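Local coordinates for protein lantibiotic dehydratase (PDB 5EHK) that probably dehydrates serine and threonine residues of a precursor peptide in a tRNA-dependent manner during biosynthesis of the lantibiotic NAI-107, at residues R167-A172 with A336-A341; A439-P444 with A649-E654. One frame throughout, in Å; residues are numbered along the deposited sequence.

Contact 1: residues R167-A172 with A336-A341; sequences RTRTRA and AYDRTA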
loop_
_atom_site.group_PDB
_atom_site.type_symbol
_atom_site.label_atom_id
_atom_site.label_comp_id
_atom_site.label_asym_id
_atom_site.label_seq_id
_atom_site.Cartn_x
_atom_site.Cartn_y
_atom_site.Cartn_z
ATOM N N ARG A 167 22.626 36.845 -30.515
ATOM C CA ARG A 167 21.799 36.543 -31.679
ATOM C C ARG A 167 20.620 35.630 -31.378
ATOM O O ARG A 167 20.712 34.692 -30.587
ATOM C CB ARG A 167 22.656 35.873 -32.742
ATOM C CG ARG A 167 23.652 36.780 -33.394
ATOM C CD ARG A 167 22.957 37.949 -34.050
ATOM N NE ARG A 167 23.629 38.232 -35.312
ATOM C CZ ARG A 167 23.369 37.582 -36.445
ATOM N NH1 ARG A 167 22.457 36.612 -36.464
ATOM N NH2 ARG A 167 24.029 37.884 -37.555
ATOM N N THR A 168 19.529 35.898 -32.078
ATOM C CA THR A 168 18.265 35.218 -31.889
ATOM C C THR A 168 18.064 34.192 -32.997
ATOM O O THR A 168 18.552 34.379 -34.107
ATOM C CB THR A 168 17.123 36.251 -31.892
ATOM O OG1 THR A 168 17.000 36.812 -30.585
ATOM C CG2 THR A 168 15.825 35.611 -32.211
ATOM N N ARG A 169 17.440 33.060 -32.681
ATOM C CA ARG A 169 16.841 32.225 -33.727
ATOM C C ARG A 169 15.345 32.156 -33.458
ATOM O O ARG A 169 14.949 31.855 -32.333
ATOM C CB ARG A 169 17.363 30.803 -33.707
ATOM C CG ARG A 169 16.422 29.887 -34.448
ATOM C CD ARG A 169 17.036 28.552 -34.702
ATOM N NE ARG A 169 17.053 27.811 -33.450
ATOM C CZ ARG A 169 17.776 26.722 -33.233
ATOM N NH1 ARG A 169 18.570 26.240 -34.186
ATOM N NH2 ARG A 169 17.720 26.132 -32.050
ATOM N N THR A 170 14.524 32.400 -34.477
ATOM C CA THR A 170 13.067 32.439 -34.316
ATOM C C THR A 170 12.345 31.413 -35.196
ATOM O O THR A 170 12.605 31.302 -36.390
ATOM C CB THR A 170 12.521 33.849 -34.594
ATOM O OG1 THR A 170 13.218 34.777 -33.764
ATOM C CG2 THR A 170 11.013 33.938 -34.304
ATOM N N ARG A 171 11.430 30.668 -34.587
ATOM C CA ARG A 171 10.710 29.614 -35.287
ATOM C C ARG A 171 9.230 29.639 -34.984
ATOM O O ARG A 171 8.782 30.232 -34.001
ATOM C CB ARG A 171 11.285 28.237 -34.952
ATOM C CG ARG A 171 12.612 27.947 -35.617
ATOM C CD ARG A 171 13.284 26.740 -35.004
ATOM N NE ARG A 171 14.439 26.319 -35.790
ATOM C CZ ARG A 171 15.257 25.326 -35.451
ATOM N NH1 ARG A 171 15.051 24.662 -34.319
ATOM N NH2 ARG A 171 16.282 25.002 -36.236
ATOM N N ALA A 172 8.477 28.999 -35.864
ATOM C CA ALA A 172 7.041 28.897 -35.726
ATOM C C ALA A 172 6.720 28.011 -34.543
ATOM O O ALA A 172 7.357 26.989 -34.356
ATOM C CB ALA A 172 6.453 28.317 -36.999
ATOM N N ALA A 336 14.880 37.670 -41.022
ATOM C CA ALA A 336 15.015 39.111 -40.948
ATOM C C ALA A 336 15.233 39.529 -39.510
ATOM O O ALA A 336 16.199 40.232 -39.186
ATOM C CB ALA A 336 13.771 39.762 -41.485
ATOM N N TYR A 337 14.341 39.065 -38.641
ATOM C CA TYR A 337 14.422 39.402 -37.227
ATOM C C TYR A 337 15.632 38.744 -36.549
ATOM O O TYR A 337 16.146 39.243 -35.542
ATOM C CB TYR A 337 13.102 39.076 -36.517
ATOM C CG TYR A 337 13.231 39.086 -35.023
ATOM C CD1 TYR A 337 13.425 40.267 -34.325
ATOM C CD2 TYR A 337 13.179 37.902 -34.306
ATOM C CE1 TYR A 337 13.562 40.260 -32.950
ATOM C CE2 TYR A 337 13.305 37.887 -32.937
ATOM C CZ TYR A 337 13.501 39.059 -32.264
ATOM O OH TYR A 337 13.631 39.006 -30.901
ATOM N N ASP A 338 16.117 37.654 -37.130
ATOM C CA ASP A 338 17.296 36.993 -36.576
ATOM C C ASP A 338 18.578 37.708 -37.000
ATOM O O ASP A 338 19.672 37.376 -36.518
ATOM C CB ASP A 338 17.373 35.508 -36.957
ATOM C CG ASP A 338 16.383 34.650 -36.192
ATOM O OD1 ASP A 338 15.828 35.134 -35.182
ATOM O OD2 ASP A 338 16.189 33.477 -36.586
ATOM N N ARG A 339 18.442 38.667 -37.918
ATOM C CA ARG A 339 19.577 39.485 -38.342
ATOM C C ARG A 339 19.763 40.615 -37.351
ATOM O O ARG A 339 20.883 41.077 -37.104
ATOM C CB ARG A 339 19.396 40.023 -39.770
ATOM C CG ARG A 339 19.630 38.964 -40.828
ATOM C CD ARG A 339 19.385 39.426 -42.251
ATOM N NE ARG A 339 19.556 38.291 -43.160
ATOM C CZ ARG A 339 18.563 37.639 -43.767
ATOM N NH1 ARG A 339 17.299 38.024 -43.597
ATOM N NH2 ARG A 339 18.840 36.605 -44.560
ATOM N N THR A 340 18.652 40.985 -36.731
ATOM C CA THR A 340 18.582 42.092 -35.798
ATOM C C THR A 340 19.315 41.810 -34.477
ATOM O O THR A 340 19.565 40.658 -34.129
ATOM C CB THR A 340 17.099 42.413 -35.528
ATOM O OG1 THR A 340 16.842 43.794 -35.788
ATOM C CG2 THR A 340 16.707 42.074 -34.107
ATOM N N ALA A 341 19.670 42.874 -33.756
ATOM C CA ALA A 341 20.334 42.769 -32.461
ATOM C C ALA A 341 19.340 42.899 -31.303
ATOM O O ALA A 341 18.148 43.095 -31.513
ATOM C CB ALA A 341 21.420 43.817 -32.348
HETATM O O HOH W 1 18.759 38.328 -33.919
#
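The backbone N of Thr170 gives a hydrogen bond to OD2 of Asp338, 2.9 Å long with an angle of 151° at the hydrogen, and reaches the syn lone pair of that oxygen. The hydroxyl of the same threonine serves the other half of the carboxylate: Thr170 OG1 donates to Asp338 OD1 over 3.0 Å, again on the syn side but 21° out of the carboxylate plane. One strand residue thus holds both oxygens and fixes the rotation of the group. With CG opposite its own carbonyl carbon (chi1 -74°), Asp338 carries the carboxylate across to the strand between Thr168 and Thr170.

The ring of Tyr337 reaches both threonines. Thr170 OG1 meets it at the edge, in plane, while the methyl CG2 of Thr168 comes 3.5 Å from Tyr337 CE2; the ring's hydroxyl bonds to Glu93. A water accepts from Thr168 N at 3.1 Å and donates to Tyr337 O, joining the strand to the backbone of Tyr337. At the outer end Arg167 bends back at chi2 and chi3, and Arg339 O lies over one face of its guanidinium. Arg169 turns its own charge to Asp369 and Thr541.

Within the N-terminal lantibiotic dehydratase family region, the contact docks the C-terminal end of helix 318-339 on strand 167-172, whose backbone pairs antiparallel with strand 366-379. Thr168 and Thr170 also touch Val368 on that strand, and helix 346-359 closes in through Leu352 against Thr170 and Glu348 against Tyr337.

Contact 2: residues A439-P444 with A649-E654; sequences AGYKWP and ARLLFE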
loop_
_atom_site.group_PDB
_atom_site.type_symbol
_atom_site.label_atom_id
_atom_site.label_comp_id
_atom_site.label_asym_id
_atom_site.label_seq_id
_atom_site.Cartn_x
_atom_site.Cartn_y
_atom_site.Cartn_z
ATOM N N ALA A 439 1.599 1.104 -14.147
ATOM C CA ALA A 439 0.956 2.057 -13.266
ATOM C C ALA A 439 1.506 3.454 -13.510
ATOM O O ALA A 439 2.725 3.668 -13.588
ATOM C CB ALA A 439 1.151 1.644 -11.829
ATOM N N GLY A 440 0.603 4.394 -13.715
ATOM C CA GLY A 440 0.993 5.780 -13.761
ATOM C C GLY A 440 1.093 6.336 -15.154
ATOM O O GLY A 440 1.161 7.541 -15.318
ATOM N N TYR A 441 1.118 5.482 -16.166
ATOM C CA TYR A 441 1.233 5.999 -17.519
ATOM C C TYR A 441 -0.012 6.814 -17.875
ATOM O O TYR A 441 -1.135 6.401 -17.604
ATOM C CB TYR A 441 1.486 4.875 -18.525
ATOM C CG TYR A 441 2.949 4.448 -18.672
ATOM C CD1 TYR A 441 3.513 4.281 -19.928
ATOM C CD2 TYR A 441 3.755 4.188 -17.558
ATOM C CE1 TYR A 441 4.824 3.886 -20.083
ATOM C CE2 TYR A 441 5.073 3.785 -17.709
ATOM C CZ TYR A 441 5.593 3.644 -18.986
ATOM O OH TYR A 441 6.879 3.238 -19.185
ATOM N N LYS A 442 0.189 7.994 -18.443
ATOM C CA LYS A 442 -0.885 8.950 -18.607
ATOM C C LYS A 442 -1.615 8.836 -19.961
ATOM O O LYS A 442 -2.752 9.315 -20.092
ATOM C CB LYS A 442 -0.361 10.385 -18.360
ATOM C CG LYS A 442 0.123 10.656 -16.886
ATOM C CD LYS A 442 0.827 12.034 -16.684
ATOM C CE LYS A 442 0.015 13.076 -15.895
ATOM N NZ LYS A 442 0.070 12.915 -14.396
ATOM N N TRP A 443 -1.004 8.189 -20.958
ATOM C CA TRP A 443 -1.503 8.334 -22.342
ATOM C C TRP A 443 -1.567 7.060 -23.185
ATOM O O TRP A 443 -0.640 6.771 -23.941
ATOM C CB TRP A 443 -0.687 9.413 -23.091
ATOM C CG TRP A 443 -0.678 10.725 -22.343
ATOM C CD1 TRP A 443 0.348 11.246 -21.570
ATOM C CD2 TRP A 443 -1.763 11.661 -22.241
ATOM N NE1 TRP A 443 -0.043 12.454 -21.020
ATOM C CE2 TRP A 443 -1.328 12.726 -21.418
ATOM C CE3 TRP A 443 -3.052 11.709 -22.776
ATOM C CZ2 TRP A 443 -2.144 13.813 -21.125
ATOM C CZ3 TRP A 443 -3.850 12.792 -22.487
ATOM C CH2 TRP A 443 -3.397 13.825 -21.667
ATOM N N PRO A 444 -2.676 6.311 -23.085
ATOM C CA PRO A 444 -3.866 6.492 -22.236
ATOM C C PRO A 444 -3.631 6.116 -20.795
ATOM O O PRO A 444 -2.706 5.370 -20.498
ATOM C CB PRO A 444 -4.872 5.493 -22.817
ATOM C CG PRO A 444 -4.028 4.438 -23.445
ATOM C CD PRO A 444 -2.841 5.177 -24.013
ATOM N N ALA A 649 6.049 5.274 -26.649
ATOM C CA ALA A 649 7.220 6.126 -26.650
ATOM C C ALA A 649 7.826 6.124 -25.266
ATOM O O ALA A 649 9.038 5.964 -25.109
ATOM C CB ALA A 649 6.844 7.554 -27.055
ATOM N N ARG A 650 6.981 6.323 -24.257
ATOM C CA ARG A 650 7.478 6.347 -22.894
ATOM C C ARG A 650 8.050 4.980 -22.479
ATOM O O ARG A 650 9.025 4.912 -21.719
ATOM C CB ARG A 650 6.415 6.818 -21.910
ATOM C CG ARG A 650 6.906 6.663 -20.473
ATOM C CD ARG A 650 5.971 7.163 -19.416
ATOM N NE ARG A 650 6.549 6.830 -18.132
ATOM C CZ ARG A 650 5.944 6.938 -16.964
ATOM N NH1 ARG A 650 4.695 7.362 -16.882
ATOM N NH2 ARG A 650 6.606 6.576 -15.887
ATOM N N LEU A 651 7.466 3.894 -22.984
ATOM C CA LEU A 651 7.967 2.573 -22.638
ATOM C C LEU A 651 9.357 2.398 -23.262
ATOM O O LEU A 651 10.270 1.857 -22.618
ATOM C CB LEU A 651 6.995 1.447 -23.066
ATOM C CG LEU A 651 7.392 0.013 -22.670
ATOM C CD1 LEU A 651 7.536 -0.121 -21.186
ATOM C CD2 LEU A 651 6.428 -1.050 -23.145
ATOM N N LEU A 652 9.517 2.887 -24.496
ATOM C CA LEU A 652 10.794 2.799 -25.179
ATOM C C LEU A 652 11.837 3.556 -24.384
ATOM O O LEU A 652 12.952 3.070 -24.147
ATOM C CB LEU A 652 10.706 3.332 -26.599
ATOM C CG LEU A 652 9.885 2.488 -27.578
ATOM C CD1 LEU A 652 9.583 3.286 -28.840
ATOM C CD2 LEU A 652 10.574 1.120 -27.892
ATOM N N PHE A 653 11.472 4.756 -23.961
ATOM C CA PHE A 653 12.392 5.536 -23.169
ATOM C C PHE A 653 12.817 4.783 -21.913
ATOM O O PHE A 653 13.998 4.626 -21.663
ATOM C CB PHE A 653 11.791 6.882 -22.810
ATOM C CG PHE A 653 12.477 7.548 -21.675
ATOM C CD1 PHE A 653 13.757 8.066 -21.843
ATOM C CD2 PHE A 653 11.850 7.669 -20.441
ATOM C CE1 PHE A 653 14.406 8.697 -20.789
ATOM C CE2 PHE A 653 12.485 8.290 -19.378
ATOM C CZ PHE A 653 13.768 8.818 -19.553
ATOM N N GLU A 654 11.870 4.259 -21.153
ATOM C CA GLU A 654 12.235 3.658 -19.864
ATOM C C GLU A 654 12.984 2.341 -20.041
ATOM O O GLU A 654 13.865 2.038 -19.270
ATOM C CB GLU A 654 11.013 3.519 -18.924
ATOM C CG GLU A 654 10.342 4.886 -18.629
ATOM C CD GLU A 654 9.283 4.843 -17.521
ATOM O OE1 GLU A 654 8.670 3.763 -17.325
ATOM O OE2 GLU A 654 9.055 5.890 -16.851
HETATM O O HOH W 2 3.118 8.515 -18.760
#
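A buried arginine-on-tyrosine stack, locked by a shared glutamate, fastens the loop between strand 423-424 and helix 460-471 to one side of helix 647-656, all within the family region of the lantibiotic dehydratase N terminus. The guanidinium of Arg650 lies flat on the Tyr441 ring, the two centres 3.8 Å apart and the planes only 6° from parallel, which makes a cation-pi contact. Because the arginine chain is stretched from CG to NE and starts anti to the backbone N (chi1 173°), its methylenes run over the same face: Arg650 CD stands 3.6 Å from the Tyr441 centroid, a CH-pi contact.

Glu654, one helical turn on, completes the triangle. Its OE2 forms a salt bridge with Arg650 NH2 at 2.7 Å, in the guanidinium plane, helped by a weaker bond from NE. The other oxygen, OE1, accepts a hydrogen bond from Tyr441 OH at 2.6 Å, met from above the carboxylate plane, 63° out of it. One carboxylate therefore holds the guanidinium flat and pins the phenol. A water at the guanidinium edge accepts from both Arg650 NH1 and Lys442 N, extending the grip to the loop backbone.

Leu406 touches both Tyr441 and Glu654, and helix 641-644 flanks Arg650. The helix beds Ala649 and Leu652 on strands 566-572 and 591-595, Asn647 hydrogen-bonds to Trp443 and Pro444, and Pro444 packs on Arg829 of the second subunit.

How the contacts relate
The two contacts follow each other along the chain, neither enclosing nor crossing the other. From the N terminus, contact 1 opens at strand 167-172 and closes an excursion of 163 residues, holding far more helix than strand, when helix 318-339 returns to that strand. The chain then adds helix 346-359 and strand 366-379, the latter paired with 167-172, before further helices lead to the loop at 439-444. Contact 2 closes a longer path of 204 residues. Their centres lie 36 Å apart. Contact 1, about 37 Å from the centre of the chain, ties helix 318-339 to strand 167-172; contact 2, about 6 Å from it, ties the 439-444 loop to helix 647-656.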